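Local coordinates for ZYG-9 (Caenorhabditis elegans, PDB 2OF3), which organizes microtubules and spindle poles during mitosis and meiosis in the one-cell embryo and is required for default nucleus positioning in oocytes, at residues C187-E192 with R224-N229; V230-F235 with E259-T264. All coordinates share one frame; numbering follows the deposited sequence.

Both interactions use helix 221-238 and read its two halves in turn. Residues 224-229 face back to helix 181-198 in interaction 1, and residues 230-235 face onward to helix 251-264 in interaction 2, so along the chain the first contact closes before the second opens. Their centres lie about 11 Å apart, on the same side of the chain's centre. Interaction 2 is farther out, about 27 Å from that centre against about 16 Å, and more open to the surface. The pair illustrates how one helix of an all-helical TOG domain of the XMAP215/Dis1 family joins two others, a short helix intervening in the chain each time.

Interaction 1 (C187-E192 with R224-N229)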
# COMPACT_ATOMS: atom_id res chain seq x y z
N CYS A 187 7.88 -5.59 3.05
CA CYS A 187 7.21 -6.15 1.88
C CYS A 187 7.32 -7.66 1.73
O CYS A 187 6.30 -8.31 1.49
CB CYS A 187 7.63 -5.38 0.61
SG CYS A 187 6.92 -3.69 0.71
N LEU A 188 8.51 -8.23 1.98
CA LEU A 188 8.69 -9.69 2.07
C LEU A 188 7.83 -10.33 3.12
O LEU A 188 7.28 -11.41 2.92
CB LEU A 188 10.17 -10.07 2.33
CG LEU A 188 11.08 -9.83 1.11
CD1 LEU A 188 12.58 -9.92 1.52
CD2 LEU A 188 10.69 -10.72 -0.15
N LEU A 189 7.73 -9.69 4.28
CA LEU A 189 6.89 -10.20 5.40
C LEU A 189 5.42 -10.29 5.00
O LEU A 189 4.73 -11.21 5.41
CB LEU A 189 7.03 -9.32 6.67
CG LEU A 189 8.42 -9.40 7.32
CD1 LEU A 189 8.46 -8.43 8.46
CD2 LEU A 189 8.83 -10.83 7.79
N VAL A 190 4.92 -9.32 4.26
CA VAL A 190 3.54 -9.42 3.74
C VAL A 190 3.38 -10.63 2.76
O VAL A 190 2.45 -11.45 2.90
CB VAL A 190 3.07 -8.09 3.05
CG1 VAL A 190 1.60 -8.26 2.56
CG2 VAL A 190 3.15 -6.91 4.05
N ILE A 191 4.30 -10.77 1.80
CA ILE A 191 4.32 -11.96 0.95
C ILE A 191 4.38 -13.22 1.77
O ILE A 191 3.64 -14.15 1.50
CB ILE A 191 5.46 -11.88 -0.06
CG1 ILE A 191 5.23 -10.69 -1.04
CG2 ILE A 191 5.65 -13.26 -0.79
CD1 ILE A 191 6.48 -10.26 -1.91
N GLU A 192 5.23 -13.28 2.80
CA GLU A 192 5.29 -14.46 3.61
C GLU A 192 3.90 -14.76 4.23
O GLU A 192 3.44 -15.91 4.27
CB GLU A 192 6.36 -14.32 4.70
CG GLU A 192 6.43 -15.56 5.56
CD GLU A 192 7.18 -15.39 6.85
OE1 GLU A 192 7.89 -14.37 7.03
OE2 GLU A 192 7.06 -16.32 7.69
N ARG A 224 17.21 -10.54 4.53
CA ARG A 224 17.64 -11.95 4.38
C ARG A 224 16.73 -12.88 5.12
O ARG A 224 16.36 -13.87 4.56
CB ARG A 224 19.04 -12.17 4.96
CG ARG A 224 20.09 -11.47 4.16
CD ARG A 224 21.45 -12.13 4.44
NE ARG A 224 21.88 -11.94 5.83
CZ ARG A 224 22.45 -10.84 6.31
NH1 ARG A 224 22.61 -9.76 5.55
NH2 ARG A 224 22.84 -10.81 7.59
N ASN A 225 16.44 -12.59 6.39
CA ASN A 225 15.61 -13.48 7.20
C ASN A 225 14.19 -13.64 6.64
O ASN A 225 13.64 -14.72 6.62
CB ASN A 225 15.52 -12.94 8.61
CG ASN A 225 15.24 -14.03 9.61
OD1 ASN A 225 14.22 -14.01 10.30
ND2 ASN A 225 16.09 -15.05 9.59
N ALA A 226 13.60 -12.55 6.17
CA ALA A 226 12.23 -12.56 5.59
C ALA A 226 12.27 -13.30 4.24
O ALA A 226 11.32 -14.05 3.93
CB ALA A 226 11.72 -11.10 5.42
N ALA A 227 13.35 -13.12 3.46
CA ALA A 227 13.46 -13.80 2.15
C ALA A 227 13.55 -15.28 2.36
O ALA A 227 12.85 -16.05 1.65
CB ALA A 227 14.67 -13.32 1.30
N ILE A 228 14.38 -15.70 3.33
CA ILE A 228 14.47 -17.10 3.72
C ILE A 228 13.09 -17.57 4.13
O ILE A 228 12.66 -18.63 3.65
CB ILE A 228 15.48 -17.31 4.90
CG1 ILE A 228 16.90 -17.13 4.40
CG2 ILE A 228 15.28 -18.70 5.57
CD1 ILE A 228 17.91 -16.90 5.54
N ASN A 229 12.39 -16.83 4.98
CA ASN A 229 11.08 -17.31 5.41
C ASN A 229 9.96 -17.37 4.35
O ASN A 229 9.07 -18.20 4.44
CB ASN A 229 10.60 -16.56 6.68
CG ASN A 229 11.37 -16.94 7.92
OD1 ASN A 229 11.42 -16.19 8.89
ND2 ASN A 229 11.95 -18.09 7.91
O HOH W 1 7.85 -19.16 6.79
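Leu-188 and Ala-226 meet where two neighbouring helices run nearly side by side, their segment axes 8.7 Å apart and inclined by only 19°. The close spacing is consistent with alanines, Ala-226 and Ala-227, at the interface. The methyl of Ala-226 is the bump that enters the hollow between two leucines: its CB lies 3.6 Å from CB of Leu-188 and 3.7 Å from CD2 of Leu-189, so one leucine meets it with the root of its side chain and the other with a branch end. Leu-188 in turn reaches past that methyl. With CG beside the backbone N (chi1 -71°) and the chain then extended, its CD1 arrives over the shoulder of Ala-227, 4.0 Å from that residue's CB. Val-212 of helix 208-212 touches both Leu-188 and Ala-227, extending the apolar patch.

About one turn farther along, the character changes. Glu-192 and Asn-229 lie alongside each other and point the same way. The glutamate is stretched out, CG anti to the backbone N (chi1 -180°), which lays its carboxylate beside Asn-229, with Glu-192 OE1 3.5 Å from Asn-229 CB. A water bridges the helices here, donating to Glu-192 OE2 at 3.1 Å and to the backbone O of Asn-229 at 2.8 Å. With an alanine here instead of Glu-192, the water would probably keep the Asn-229 carbonyl but lose its carboxylate partner, and a gap would open beside CB of Asn-229. Chemically, then, the contact is graded: largely buried hydrocarbon probably sets the helix spacing, while at the partly exposed end a polar link between the two segments passes through a single water.

Interaction 2 (V230-F235 with E259-T264); sequences VLVACF and ERIKRT
The helix-on-helix stacking of the TOG domain continues here, as helix 221-238 receives helix 251-264. The segment axes are 9.9 Å apart and cross at 59°, consistent with a contact carried by a few side chains. Ile-261 lies over one face of the Phe-235 ring and makes a CH-pi contact: its CD1 sits 3.9 Å from the ring centroid, displaced toward the Phe-235 CG and CD1 rim, while its other branch brings Ile-261 CG2 to 3.7 Å from Phe-235 CE2. With CG anti to the backbone N, chi1 of Phe-235 (-173°) sends the ring toward helix 251-264, and chi2 near 90° turns its face to Ile-261; the two side chains cross at about a right angle. Trp-243 of helix 241-246 also touches Ile-261.

Val-232 packs beside this pair. Its CG2 presses on the aliphatic root of Arg-260, 3.5 Å from CG of that arginine, and also reaches CG1 of Ile-261; its CG1 faces Thr-264 OG1. The arginine chain bends after CG, at chi2 and chi3, carrying its guanidinium away from the valine toward Asn-225 and Asn-229. A largely apolar seam between neighbouring long helices of the stack, edged by polar side chains at the surface, is characteristic of the HEAT-like helical repeats from which TOG domains are built.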
# COMPACT_ATOMS: atom_id res chain seq x y z
N VAL A 230 10.03 -16.53 3.34
CA VAL A 230 9.17 -16.67 2.16
C VAL A 230 9.42 -18.03 1.46
O VAL A 230 8.46 -18.77 1.16
CB VAL A 230 9.35 -15.43 1.14
CG1 VAL A 230 8.67 -15.72 -0.24
CG2 VAL A 230 8.80 -14.06 1.72
N LEU A 231 10.67 -18.40 1.22
CA LEU A 231 11.00 -19.64 0.51
C LEU A 231 10.63 -20.88 1.29
O LEU A 231 10.15 -21.87 0.70
CB LEU A 231 12.49 -19.65 0.15
CG LEU A 231 12.96 -18.55 -0.78
CD1 LEU A 231 14.43 -18.71 -0.96
CD2 LEU A 231 12.26 -18.59 -2.15
N VAL A 232 10.81 -20.84 2.60
CA VAL A 232 10.33 -21.89 3.54
C VAL A 232 8.81 -22.04 3.55
O VAL A 232 8.29 -23.18 3.63
CB VAL A 232 10.79 -21.59 4.99
CG1 VAL A 232 10.18 -22.56 6.00
CG2 VAL A 232 12.32 -21.61 5.10
N ALA A 233 8.08 -20.91 3.52
CA ALA A 233 6.61 -20.93 3.45
C ALA A 233 6.16 -21.59 2.13
O ALA A 233 5.20 -22.37 2.12
CB ALA A 233 6.04 -19.51 3.58
N CYS A 234 6.85 -21.30 1.04
CA CYS A 234 6.62 -21.93 -0.28
C CYS A 234 6.90 -23.44 -0.22
O CYS A 234 6.09 -24.27 -0.62
CB CYS A 234 7.53 -21.31 -1.33
SG CYS A 234 7.13 -19.64 -1.89
N PHE A 235 8.06 -23.79 0.32
CA PHE A 235 8.42 -25.17 0.50
C PHE A 235 7.31 -25.94 1.22
O PHE A 235 6.92 -27.03 0.80
CB PHE A 235 9.77 -25.29 1.26
CG PHE A 235 10.30 -26.70 1.34
CD1 PHE A 235 11.10 -27.21 0.31
CD2 PHE A 235 9.93 -27.54 2.39
CE1 PHE A 235 11.55 -28.54 0.36
CE2 PHE A 235 10.38 -28.86 2.46
CZ PHE A 235 11.20 -29.36 1.43
N GLU A 259 18.66 -25.31 6.15
CA GLU A 259 18.74 -25.35 7.61
C GLU A 259 17.46 -24.78 8.27
O GLU A 259 16.99 -25.31 9.28
CB GLU A 259 20.00 -24.56 8.07
CG GLU A 259 20.34 -24.64 9.60
CD GLU A 259 20.44 -26.12 10.08
OE1 GLU A 259 20.94 -26.97 9.31
OE2 GLU A 259 19.99 -26.46 11.21
N ARG A 260 16.92 -23.69 7.73
CA ARG A 260 15.65 -23.15 8.23
C ARG A 260 14.51 -24.17 8.07
O ARG A 260 13.71 -24.35 9.01
CB ARG A 260 15.29 -21.85 7.50
CG ARG A 260 14.09 -21.06 8.09
CD ARG A 260 14.25 -20.59 9.54
NE ARG A 260 15.43 -19.74 9.73
CZ ARG A 260 15.52 -18.44 9.44
NH1 ARG A 260 14.51 -17.74 8.95
NH2 ARG A 260 16.65 -17.80 9.68
N ILE A 261 14.43 -24.82 6.90
CA ILE A 261 13.44 -25.89 6.64
C ILE A 261 13.64 -27.00 7.66
O ILE A 261 12.70 -27.39 8.35
CB ILE A 261 13.55 -26.49 5.22
CG1 ILE A 261 13.14 -25.42 4.18
CG2 ILE A 261 12.74 -27.86 5.12
CD1 ILE A 261 13.58 -25.70 2.65
N LYS A 262 14.88 -27.46 7.79
CA LYS A 262 15.19 -28.50 8.76
C LYS A 262 14.73 -28.11 10.16
O LYS A 262 14.00 -28.85 10.79
CB LYS A 262 16.68 -28.85 8.73
CG LYS A 262 17.04 -29.97 9.68
CD LYS A 262 18.56 -30.19 9.74
CE LYS A 262 18.92 -31.02 10.98
NZ LYS A 262 20.32 -31.52 10.90
N ARG A 263 15.09 -26.92 10.63
CA ARG A 263 14.70 -26.48 11.97
C ARG A 263 13.21 -26.23 12.22
O ARG A 263 12.73 -26.52 13.33
CB ARG A 263 15.49 -25.25 12.40
CG ARG A 263 16.97 -25.54 12.58
CD ARG A 263 17.70 -24.28 13.10
NE ARG A 263 19.14 -24.47 13.03
CZ ARG A 263 20.03 -23.56 13.43
NH1 ARG A 263 19.63 -22.39 13.92
NH2 ARG A 263 21.31 -23.82 13.32
N THR A 264 12.49 -25.65 11.26
CA THR A 264 11.05 -25.37 11.44
C THR A 264 10.18 -26.66 11.44
O THR A 264 9.06 -26.66 11.95
CB THR A 264 10.50 -24.43 10.34
OG1 THR A 264 10.98 -24.90 9.08
CG2 THR A 264 10.97 -23.00 10.54